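Local coordinates for glutathione S-transferase-3 (Necator americanus, PDB 3W8S), which probably catalyses the conjugation of glutathione to electrophilic substrates, releasing a halide ion, and binds glutathione in its N-terminal thioredoxin-like domain, at residues H36-W39 with P40-N44; C81-E84 with E85-D89; L160-C163 with A164-A168. All blocks are in the same frame, centred on the assembly; numbering follows the deposited sequence.

Contact 1 of 3, residues H36-W39 with P40-N44; sequences HDEW and PKYKN. With GSH (glutathione), chain B.
The glycine end of the glutathione site is built here by Trp39 and Lys43, one helical turn apart on the short helix 39-42 and the loop just after it. Their side chains meet obliquely, the lysine lying over one face of the indole. Lys43 CA stands 3.8 Å from the centroid of the six-membered ring of Trp39, 21° off the normal, which makes a CH-pi contact. Farther out, Lys43 CG passes 3.6 Å from Trp39 CZ2, and the aliphatic chain follows the indole toward its nitrogen. A bend at the last torsion of Lys43 (chi4 82°) then turns the ammonium group onto the ligand.

Both side chains end on one carboxylate oxygen of the glycine moiety, O31, which lies in the indole plane at its edge. Trp39 NE1 donates to GSH O31 at 2.9 Å, and Lys43 NZ reaches the same GSH O31 at 2.7 Å. Lys43 NZ also bonds to Gly49 O, which would help to fix its position. The indole, itself buried, is held by Leu34, Met46 and Leu51 and by an edge-to-face contact with Phe9.

The backbone brings the pair together. Trp39 O accepts two bonds, from Tyr42 N at 2.9 Å and from Lys43 N. Beside this turn, Glu38 OE1 lies 3.7 Å from Tyr42 CE2, while Glu38 OE2 is bonded to Ser35 N.

A tryptophan and a lysine converging on the glycyl carboxylate, just beyond the second strand of the thioredoxin-like domain, are typical of the glutathione-binding G-site of sigma-class transferases.

Contact 2 of 3, residues C81-E84 with E85-D89; sequences CPFE and EALVD
Cys81 occupies the N-cap of helix 82-101, and its carbonyl oxygen takes the first regular bond of the helix, from Glu85 N at 3.0 Å (N-H...O 161°). Three more i to i+4 bonds follow. Ala86 N donates to Pro82 O at 3.2 Å, the longest of the set. Leu87 N donates to Phe83 O at 2.9 Å. Val88 N meets Glu84 O at 3.0 Å, and Val88 CG2 lies 3.3 Å from the same Glu84 O.

The acidic side chains find their partners beyond this turn. Glu84 OE1 accepts from Lys80 N, just ahead of the helix, reached by a chain extended beyond CG. Glu85 leads away from the helix in extended form, its CG resting 3.4 Å from Cys81 O, and its OE1 forms a salt bridge with Lys73. Asp89 divides its two oxygens: OD1 pairs with Arg69 of the same chain and OD2 with Arg69 of the second subunit.

This is the N-terminal end of the long helix that opens the all-helical part of the transferase fold, and it touches the second subunit. Phe83 and Leu87, one turn apart, form an apolar patch there, with Phe83 CE2 3.7 Å from Leu87 CD1 and the leucine branch meeting the ring obliquely. The Phe83 ring comes out to Leu87 because chi1 of -170° sets CG opposite the backbone nitrogen. The ring makes a cation-pi contact with Lys59 of the second subunit, and Lys60 of that subunit packs on both Phe83 and Leu87.

Contact 3 of 3, residues L160-C163 with A164-A168; sequences LAEC and ASEFA
Residues 160-168 run as regular alpha-helix within helix 155-170, each carbonyl from Leu160 to Cys163 accepting from the amide four residues on, as in the 2.8 Å bond from Ala164 N to Leu160 O. Ala161 O is doubly used. Ser165 N donates to Ala161 O at 2.8 Å from one face of the carbonyl plane, and Ser165 OG donates to Ala161 O from the other, also at 2.8 Å. The hydroxyl is brought back along the helix because OG lies beside its own backbone nitrogen (chi1 -58°).

Glu162 and Glu166 lie side by side and point the same way, their carboxylate planes only 20° apart. Glu162 OE2 approaches Glu166 OE2 to 3.8 Å and Glu166 CG to 3.5 Å. Arginines would offset the like charges: Arg189 and Arg201 each form salt bridges to both glutamates. Lys169 pairs with Glu166 OE1, and Gln20, on a helix of the thioredoxin-like domain, donates to Glu162 OE1. With so many basic groups around them, both carboxylates are probably ionised.

On another side of the helix Cys163 and Phe167 make a sulfur-aromatic contact, Cys163 SG lying 3.8 Å from Phe167 CE2 and approaching the ring obliquely. Phe167 CD2 comes 3.1 Å from Cys163 O. Phe125 adds an edge-to-face ring contact to Phe167, and Tyr95 and Phe98 of helix 82-101 cover Cys163.

Apolar groups turned to neighbouring helices, with a network of acids and arginines along another side, fit the central helix of the all-helical C-terminal domain of glutathione transferases.

From the N terminus, the chain reaches contact 1 just after strand 30-34, contact 2 where helix 82-101 begins and contact 3 inside helix 155-170. The three lie in series, each confined to one unbroken stretch of nine residues; none nests within or crosses another, and none closes a long loop. Contact 1 belongs to the thioredoxin-like domain and its ligand, about 36 Å from contact 2 and 30 Å from contact 3, centre to centre. Contacts 2 and 3, with nearest atoms about 10 Å apart, share the helical part of the molecule, where helices 82-101 and 155-170 pack on each other, contact 2 at the start of the first and contact 3 inside the second.

Contact 1 of 3, residues H36-W39 with P40-N44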
ATOM      1  N   HIS A  36       9.884 -24.028   2.359  1.00 21.76           N
ATOM      2  CA  HIS A  36      10.027 -23.562   3.757  1.00 24.00           C
ATOM      3  C   HIS A  36      11.456 -23.873   4.271  1.00 21.69           C
ATOM      4  O   HIS A  36      12.086 -23.052   4.912  1.00 20.76           O
ATOM      5  CB  HIS A  36       8.917 -24.208   4.640  1.00 30.58           C
ATOM      6  CG  HIS A  36       9.115 -24.025   6.123  1.00 38.09           C
ATOM      7  ND1 HIS A  36       8.643 -22.921   6.815  1.00 42.12           N
ATOM      8  CD2 HIS A  36       9.735 -24.806   7.048  1.00 42.13           C
ATOM      9  CE1 HIS A  36       8.978 -23.019   8.093  1.00 41.21           C
ATOM     10  NE2 HIS A  36       9.631 -24.157   8.263  1.00 43.25           N
ATOM     11  N   ASP A  37      12.028 -25.007   3.904  1.00 22.04           N
ATOM     12  CA  ASP A  37      13.289 -25.373   4.533  1.00 24.82           C
ATOM     13  C   ASP A  37      14.444 -24.565   4.038  1.00 23.31           C
ATOM     14  O   ASP A  37      15.385 -24.331   4.762  1.00 27.12           O
ATOM     15  CB  ASP A  37      13.630 -26.860   4.319  1.00 33.03           C
ATOM     16  CG  ASP A  37      12.812 -27.770   5.192  1.00 38.96           C
ATOM     17  OD1 ASP A  37      12.065 -27.293   6.088  1.00 34.21           O
ATOM     18  OD2 ASP A  37      12.907 -28.985   4.946  1.00 49.76           O
ATOM     19  N   GLU A  38      14.430 -24.192   2.775  1.00 23.56           N
ATOM     20  CA  GLU A  38      15.518 -23.412   2.283  1.00 22.06           C
ATOM     21  C   GLU A  38      15.420 -21.885   2.524  1.00 17.71           C
ATOM     22  O   GLU A  38      16.380 -21.166   2.261  1.00 18.63           O
ATOM     23  CB  GLU A  38      15.709 -23.703   0.832  1.00 24.47           C
ATOM     24  CG  GLU A  38      14.822 -22.965  -0.120  1.00 28.34           C
ATOM     25  CD  GLU A  38      14.961 -23.587  -1.519  1.00 33.06           C
ATOM     26  OE1 GLU A  38      16.133 -23.870  -1.917  1.00 33.84           O
ATOM     27  OE2 GLU A  38      13.909 -23.799  -2.193  1.00 28.92           O
ATOM     28  N   TRP A  39      14.255 -21.422   2.959  1.00 18.74           N
ATOM     29  CA  TRP A  39      13.963 -19.975   3.111  1.00 18.30           C
ATOM     30  C   TRP A  39      15.017 -19.234   3.939  1.00 18.54           C
ATOM     31  O   TRP A  39      15.522 -18.228   3.488  1.00 19.91           O
ATOM     32  CB  TRP A  39      12.533 -19.779   3.669  1.00 17.01           C
ATOM     33  CG  TRP A  39      12.235 -18.360   4.107  1.00 14.73           C
ATOM     34  CD1 TRP A  39      11.710 -17.981   5.364  1.00 14.59           C
ATOM     35  CD2 TRP A  39      12.379 -17.155   3.344  1.00 12.32           C
ATOM     36  NE1 TRP A  39      11.563 -16.596   5.402  1.00 13.83           N
ATOM     37  CE2 TRP A  39      11.994 -16.069   4.199  1.00 12.78           C
ATOM     38  CE3 TRP A  39      12.888 -16.855   2.045  1.00 11.34           C
ATOM     39  CZ2 TRP A  39      11.986 -14.731   3.762  1.00 11.73           C
ATOM     40  CZ3 TRP A  39      12.905 -15.507   1.628  1.00 11.74           C
ATOM     41  CH2 TRP A  39      12.460 -14.467   2.473  1.00 11.90           C
ATOM     42  N   PRO A  40      15.441 -19.812   5.100  1.00 20.13           N
ATOM     43  CA  PRO A  40      16.377 -19.061   5.937  1.00 17.97           C
ATOM     44  C   PRO A  40      17.664 -18.857   5.226  1.00 19.95           C
ATOM     45  O   PRO A  40      18.363 -17.906   5.527  1.00 19.09           O
ATOM     46  CB  PRO A  40      16.624 -20.018   7.137  1.00 18.81           C
ATOM     47  CG  PRO A  40      15.286 -20.702   7.289  1.00 20.72           C
ATOM     48  CD  PRO A  40      14.822 -20.942   5.855  1.00 20.28           C
ATOM     49  N   LYS A  41      18.020 -19.738   4.295  1.00 17.69           N
ATOM     50  CA  LYS A  41      19.251 -19.499   3.538  1.00 20.65           C
ATOM     51  C   LYS A  41      19.193 -18.264   2.565  1.00 20.45           C
ATOM     52  O   LYS A  41      20.215 -17.621   2.320  1.00 19.14           O
ATOM     53  CB  LYS A  41      19.665 -20.812   2.830  1.00 26.16           C
ATOM     54  CG  LYS A  41      20.752 -20.688   1.798  1.00 32.68           C
ATOM     55  CD  LYS A  41      21.255 -22.085   1.416  1.00 37.54           C
ATOM     56  CE  LYS A  41      22.519 -22.024   0.560  1.00 43.61           C
ATOM     57  NZ  LYS A  41      23.176 -23.373   0.504  1.00 47.12           N
ATOM     58  N   TYR A  42      17.994 -17.886   2.094  1.00 18.03           N
ATOM     59  CA  TYR A  42      17.871 -16.840   1.069  1.00 16.73           C
ATOM     60  C   TYR A  42      17.260 -15.542   1.592  1.00 16.60           C
ATOM     61  O   TYR A  42      17.306 -14.523   0.907  1.00 15.36           O
ATOM     62  CB  TYR A  42      17.014 -17.386  -0.132  1.00 18.36           C
ATOM     63  CG  TYR A  42      17.781 -18.499  -0.817  1.00 20.71           C
ATOM     64  CD1 TYR A  42      18.959 -18.208  -1.558  1.00 24.21           C
ATOM     65  CD2 TYR A  42      17.418 -19.823  -0.644  1.00 20.81           C
ATOM     66  CE1 TYR A  42      19.733 -19.202  -2.133  1.00 24.13           C
ATOM     67  CE2 TYR A  42      18.189 -20.839  -1.224  1.00 23.79           C
ATOM     68  CZ  TYR A  42      19.324 -20.520  -1.968  1.00 26.35           C
ATOM     69  OH  TYR A  42      20.068 -21.524  -2.546  1.00 32.68           O
ATOM     70  N   LYS A  43      16.615 -15.608   2.770  1.00 15.64           N
ATOM     71  CA  LYS A  43      15.922 -14.457   3.345  1.00 15.78           C
ATOM     72  C   LYS A  43      16.777 -13.216   3.268  1.00 17.21           C
ATOM     73  O   LYS A  43      16.297 -12.124   2.883  1.00 14.53           O
ATOM     74  CB  LYS A  43      15.551 -14.808   4.792  1.00 18.43           C
ATOM     75  CG  LYS A  43      14.902 -13.689   5.612  1.00 19.19           C
ATOM     76  CD  LYS A  43      14.248 -14.340   6.841  1.00 19.12           C
ATOM     77  CE  LYS A  43      13.801 -13.279   7.842  1.00 17.69           C
ATOM     78  NZ  LYS A  43      12.482 -12.771   7.354  1.00 16.67           N
ATOM     79  N   ASN A  44      18.086 -13.400   3.534  1.00 15.33           N
ATOM     80  CA  ASN A  44      19.029 -12.294   3.548  1.00 18.78           C
ATOM     81  C   ASN A  44      19.156 -11.569   2.204  1.00 17.07           C
ATOM     82  O   ASN A  44      19.572 -10.415   2.157  1.00 15.29           O
ATOM     83  CB  ASN A  44      20.441 -12.821   3.989  1.00 20.50           C
ATOM     84  CG  ASN A  44      21.112 -13.648   2.900  1.00 21.96           C
ATOM     85  OD1 ASN A  44      21.747 -13.110   2.044  1.00 25.48           O
ATOM     86  ND2 ASN A  44      20.927 -14.943   2.926  1.00 27.89           N
TER
HETATM   87  N1  GSH B 301       3.647  -6.020   2.366  0.50 16.61           N
HETATM   88  CA1 GSH B 301       4.418  -7.173   1.901  0.50 17.08           C
HETATM   89  C1  GSH B 301       4.060  -7.440   0.447  0.50 16.72           C
HETATM   90  O11 GSH B 301       4.888  -7.955  -0.336  0.50 14.77           O
HETATM   91  O12 GSH B 301       2.918  -7.109   0.060  0.50 18.33           O
HETATM   92  CB1 GSH B 301       4.132  -8.418   2.756  0.50 16.66           C
HETATM   93  CG1 GSH B 301       5.153  -9.521   2.382  0.50 16.44           C
HETATM   94  CD1 GSH B 301       4.926 -10.783   3.224  0.50 18.13           C
HETATM   95  OE1 GSH B 301       4.046 -10.844   4.085  0.50 17.84           O
HETATM   96  N2  GSH B 301       5.755 -11.812   3.027  0.50 17.11           N
HETATM   97  CA2 GSH B 301       5.627 -13.076   3.714  0.50 17.71           C
HETATM   98  C2  GSH B 301       7.001 -13.569   4.063  0.50 18.67           C
HETATM   99  O2  GSH B 301       7.911 -13.436   3.248  0.50 17.03           O
HETATM  100  CB2 GSH B 301       4.959 -14.076   2.746  0.50 17.26           C
HETATM  101  SG2 GSH B 301       4.462 -15.584   3.590  0.50 19.00           S
HETATM  102  N3  GSH B 301       7.182 -14.176   5.251  0.50 19.34           N
HETATM  103  CA3 GSH B 301       8.432 -14.841   5.559  0.50 20.51           C
HETATM  104  C3  GSH B 301       9.241 -14.032   6.558  0.50 22.41           C
HETATM  105  O31 GSH B 301      10.369 -14.443   6.884  0.50 24.02           O
HETATM  106  O32 GSH B 301       8.784 -12.967   7.023  0.50 23.87           O

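Contact 2 of 3, residues C81-E84 with E85-D89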
ATOM      1  N   CYS A  81      -4.341   6.643 -18.132  1.00 21.00           N
ATOM      2  CA  CYS A  81      -3.954   8.072 -18.023  1.00 19.24           C
ATOM      3  C   CYS A  81      -3.622   8.248 -16.518  1.00 18.67           C
ATOM      4  O   CYS A  81      -3.900   7.342 -15.708  1.00 17.11           O
ATOM      5  CB  CYS A  81      -5.078   9.048 -18.512  1.00 18.23           C
ATOM      6  SG  CYS A  81      -6.626   8.907 -17.622  1.00 22.86           S
ATOM      7  N   PRO A  82      -2.966   9.352 -16.159  1.00 17.97           N
ATOM      8  CA  PRO A  82      -2.437   9.535 -14.777  1.00 16.62           C
ATOM      9  C   PRO A  82      -3.528   9.446 -13.672  1.00 16.22           C
ATOM     10  O   PRO A  82      -3.284   8.912 -12.528  1.00 14.27           O
ATOM     11  CB  PRO A  82      -1.856  10.948 -14.829  1.00 16.03           C
ATOM     12  CG  PRO A  82      -1.428  11.119 -16.297  1.00 17.49           C
ATOM     13  CD  PRO A  82      -2.492  10.404 -17.103  1.00 16.95           C
ATOM     14  N   PHE A  83      -4.706   9.966 -13.964  1.00 14.37           N
ATOM     15  CA  PHE A  83      -5.763   9.905 -12.939  1.00 14.38           C
ATOM     16  C   PHE A  83      -6.327   8.463 -12.732  1.00 14.31           C
ATOM     17  O   PHE A  83      -6.523   7.995 -11.595  1.00 13.46           O
ATOM     18  CB  PHE A  83      -6.874  10.920 -13.200  1.00 14.17           C
ATOM     19  CG  PHE A  83      -7.853  11.031 -12.018  1.00 13.31           C
ATOM     20  CD1 PHE A  83      -7.493  11.729 -10.880  1.00 13.04           C
ATOM     21  CD2 PHE A  83      -9.092  10.421 -12.064  1.00 12.58           C
ATOM     22  CE1 PHE A  83      -8.358  11.816  -9.786  1.00 13.39           C
ATOM     23  CE2 PHE A  83      -9.985  10.541 -11.001  1.00 14.43           C
ATOM     24  CZ  PHE A  83      -9.611  11.228  -9.864  1.00 12.96           C
ATOM     25  N   GLU A  84      -6.508   7.744 -13.820  1.00 11.84           N
ATOM     26  CA  GLU A  84      -6.948   6.387 -13.791  1.00 13.97           C
ATOM     27  C   GLU A  84      -5.918   5.492 -13.117  1.00 12.86           C
ATOM     28  O   GLU A  84      -6.296   4.551 -12.461  1.00 12.16           O
ATOM     29  CB  GLU A  84      -7.031   5.873 -15.206  1.00 16.68           C
ATOM     30  CG  GLU A  84      -8.370   5.870 -15.815  1.00 22.13           C
ATOM     31  CD  GLU A  84      -8.379   4.907 -17.020  1.00 26.64           C
ATOM     32  OE1 GLU A  84      -7.622   3.804 -17.200  1.00 23.47           O
ATOM     33  OE2 GLU A  84      -9.185   5.320 -17.797  1.00 24.80           O
ATOM     34  N   GLU A  85      -4.622   5.748 -13.317  1.00 13.13           N
ATOM     35  CA  GLU A  85      -3.597   5.016 -12.578  1.00 13.64           C
ATOM     36  C   GLU A  85      -3.771   5.188 -11.073  1.00 11.73           C
ATOM     37  O   GLU A  85      -3.595   4.236 -10.330  1.00 12.35           O
ATOM     38  CB  GLU A  85      -2.145   5.411 -13.007  1.00 13.71           C
ATOM     39  CG  GLU A  85      -1.901   4.882 -14.424  1.00 16.56           C
ATOM     40  CD  GLU A  85      -0.438   4.929 -14.898  1.00 24.47           C
ATOM     41  OE1 GLU A  85       0.382   5.643 -14.354  1.00 26.05           O
ATOM     42  OE2 GLU A  85      -0.079   4.207 -15.868  1.00 33.10           O
ATOM     43  N   ALA A  86      -4.015   6.434 -10.634  1.00 11.40           N
ATOM     44  CA  ALA A  86      -4.254   6.744  -9.226  1.00 10.45           C
ATOM     45  C   ALA A  86      -5.542   6.027  -8.716  1.00 10.81           C
ATOM     46  O   ALA A  86      -5.553   5.454  -7.637  1.00 10.52           O
ATOM     47  CB  ALA A  86      -4.349   8.281  -9.049  1.00 11.08           C
ATOM     48  N   LEU A  87      -6.618   5.997  -9.509  1.00  9.56           N
ATOM     49  CA  LEU A  87      -7.794   5.234  -9.103  1.00  9.96           C
ATOM     50  C   LEU A  87      -7.473   3.747  -8.946  1.00  9.64           C
ATOM     51  O   LEU A  87      -7.885   3.096  -8.000  1.00 10.35           O
ATOM     52  CB  LEU A  87      -8.942   5.420 -10.174  1.00  9.79           C
ATOM     53  CG  LEU A  87      -9.522   6.847 -10.255  1.00 10.92           C
ATOM     54  CD1 LEU A  87     -10.625   6.925 -11.383  1.00 13.44           C
ATOM     55  CD2 LEU A  87     -10.205   7.245  -8.902  1.00 11.63           C
ATOM     56  N   VAL A  88      -6.711   3.201  -9.865  1.00  9.53           N
ATOM     57  CA  VAL A  88      -6.315   1.806  -9.776  1.00  9.85           C
ATOM     58  C   VAL A  88      -5.558   1.599  -8.481  1.00  9.43           C
ATOM     59  O   VAL A  88      -5.847   0.689  -7.734  1.00  9.18           O
ATOM     60  CB  VAL A  88      -5.456   1.406 -11.019  1.00 10.76           C
ATOM     61  CG1 VAL A  88      -4.762   0.045 -10.784  1.00  9.68           C
ATOM     62  CG2 VAL A  88      -6.374   1.302 -12.277  1.00  9.84           C
ATOM     63  N   ASP A  89      -4.589   2.467  -8.200  1.00 10.92           N
ATOM     64  CA  ASP A  89      -3.811   2.411  -6.925  1.00 10.21           C
ATOM     65  C   ASP A  89      -4.723   2.520  -5.696  1.00  9.69           C
ATOM     66  O   ASP A  89      -4.518   1.796  -4.736  1.00 10.32           O
ATOM     67  CB  ASP A  89      -2.843   3.574  -6.867  1.00 10.16           C
ATOM     68  CG  ASP A  89      -1.666   3.409  -7.837  1.00 12.74           C
ATOM     69  OD1 ASP A  89      -1.504   2.325  -8.424  1.00 15.02           O
ATOM     70  OD2 ASP A  89      -0.856   4.351  -7.986  1.00 12.03           O
TER

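Contact 3 of 3, residues L160-C163 with A164-A168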
ATOM      1  N   LEU A 160      -9.291  -8.222  -7.516  1.00 11.13           N
ATOM      2  CA  LEU A 160     -10.665  -8.422  -7.044  1.00 11.77           C
ATOM      3  C   LEU A 160     -11.192  -9.761  -7.543  1.00 12.38           C
ATOM      4  O   LEU A 160     -11.664 -10.564  -6.737  1.00 12.26           O
ATOM      5  CB  LEU A 160     -11.592  -7.266  -7.523  1.00 11.91           C
ATOM      6  CG  LEU A 160     -13.098  -7.443  -7.280  1.00 13.40           C
ATOM      7  CD1 LEU A 160     -13.426  -7.610  -5.771  1.00 11.94           C
ATOM      8  CD2 LEU A 160     -13.910  -6.335  -7.912  1.00 11.11           C
ATOM      9  N   ALA A 161     -11.062 -10.047  -8.853  1.00 11.79           N
ATOM     10  CA  ALA A 161     -11.587 -11.318  -9.412  1.00 12.96           C
ATOM     11  C   ALA A 161     -10.929 -12.548  -8.787  1.00 12.73           C
ATOM     12  O   ALA A 161     -11.567 -13.577  -8.543  1.00 13.68           O
ATOM     13  CB  ALA A 161     -11.358 -11.327 -10.938  1.00 13.96           C
ATOM     14  N   GLU A 162      -9.625 -12.492  -8.566  1.00 13.13           N
ATOM     15  CA  GLU A 162      -8.910 -13.653  -8.024  1.00 13.83           C
ATOM     16  C   GLU A 162      -9.373 -13.937  -6.559  1.00 16.14           C
ATOM     17  O   GLU A 162      -9.664 -15.068  -6.165  1.00 17.71           O
ATOM     18  CB  GLU A 162      -7.388 -13.411  -8.084  1.00 13.07           C
ATOM     19  CG  GLU A 162      -6.602 -14.552  -7.439  1.00 14.20           C
ATOM     20  CD  GLU A 162      -6.483 -15.818  -8.336  1.00 16.63           C
ATOM     21  OE1 GLU A 162      -6.855 -15.791  -9.529  1.00 16.16           O
ATOM     22  OE2 GLU A 162      -6.008 -16.847  -7.819  1.00 17.93           O
ATOM     23  N   CYS A 163      -9.440 -12.892  -5.776  1.00 16.79           N
ATOM     24  CA  CYS A 163      -9.829 -13.032  -4.417  1.00 18.89           C
ATOM     25  C   CYS A 163     -11.303 -13.438  -4.339  1.00 16.86           C
ATOM     26  O   CYS A 163     -11.633 -14.373  -3.644  1.00 16.69           O
ATOM     27  CB  CYS A 163      -9.531 -11.711  -3.727  1.00 24.44           C
ATOM     28  SG  CYS A 163     -10.932 -10.933  -2.898  1.00 44.50           S
ATOM     29  N   ALA A 164     -12.184 -12.813  -5.101  1.00 16.31           N
ATOM     30  CA  ALA A 164     -13.616 -13.251  -5.103  1.00 16.66           C
ATOM     31  C   ALA A 164     -13.715 -14.753  -5.584  1.00 17.94           C
ATOM     32  O   ALA A 164     -14.360 -15.584  -4.913  1.00 17.14           O
ATOM     33  CB  ALA A 164     -14.464 -12.315  -6.004  1.00 15.57           C
ATOM     34  N   SER A 165     -13.026 -15.121  -6.686  1.00 15.76           N
ATOM     35  CA  SER A 165     -13.170 -16.488  -7.204  1.00 15.47           C
ATOM     36  C   SER A 165     -12.609 -17.513  -6.244  1.00 16.54           C
ATOM     37  O   SER A 165     -13.194 -18.577  -6.059  1.00 17.27           O
ATOM     38  CB  SER A 165     -12.566 -16.638  -8.597  1.00 15.04           C
ATOM     39  OG  SER A 165     -13.226 -15.684  -9.423  1.00 15.57           O
ATOM     40  N   GLU A 166     -11.498 -17.194  -5.610  1.00 14.50           N
ATOM     41  CA  GLU A 166     -10.891 -18.133  -4.712  1.00 16.18           C
ATOM     42  C   GLU A 166     -11.664 -18.324  -3.423  1.00 18.21           C
ATOM     43  O   GLU A 166     -11.858 -19.475  -2.977  1.00 20.82           O
ATOM     44  CB  GLU A 166      -9.414 -17.738  -4.403  1.00 18.34           C
ATOM     45  CG  GLU A 166      -8.524 -17.924  -5.668  1.00 20.55           C
ATOM     46  CD  GLU A 166      -8.457 -19.391  -6.164  1.00 24.78           C
ATOM     47  OE1 GLU A 166      -8.382 -20.282  -5.283  1.00 24.10           O
ATOM     48  OE2 GLU A 166      -8.488 -19.651  -7.418  1.00 24.02           O
ATOM     49  N   PHE A 167     -12.047 -17.222  -2.788  1.00 18.77           N
ATOM     50  CA  PHE A 167     -12.888 -17.311  -1.562  1.00 22.37           C
ATOM     51  C   PHE A 167     -14.205 -18.021  -1.851  1.00 21.72           C
ATOM     52  O   PHE A 167     -14.743 -18.703  -0.978  1.00 20.40           O
ATOM     53  CB  PHE A 167     -13.142 -15.922  -0.935  1.00 25.12           C
ATOM     54  CG  PHE A 167     -11.911 -15.286  -0.327  1.00 28.33           C
ATOM     55  CD1 PHE A 167     -11.056 -16.014   0.509  1.00 37.51           C
ATOM     56  CD2 PHE A 167     -11.628 -13.932  -0.539  1.00 35.71           C
ATOM     57  CE1 PHE A 167      -9.902 -15.420   1.068  1.00 40.56           C
ATOM     58  CE2 PHE A 167     -10.502 -13.332   0.013  1.00 34.72           C
ATOM     59  CZ  PHE A 167      -9.624 -14.076   0.802  1.00 39.25           C
ATOM     60  N   ALA A 168     -14.698 -17.915  -3.089  1.00 21.30           N
ATOM     61  CA  ALA A 168     -15.965 -18.553  -3.460  1.00 22.99           C
ATOM     62  C   ALA A 168     -15.882 -20.068  -3.325  1.00 27.57           C
ATOM     63  O   ALA A 168     -16.915 -20.704  -3.132  1.00 27.17           O
ATOM     64  CB  ALA A 168     -16.419 -18.204  -4.882  1.00 18.78           C
TER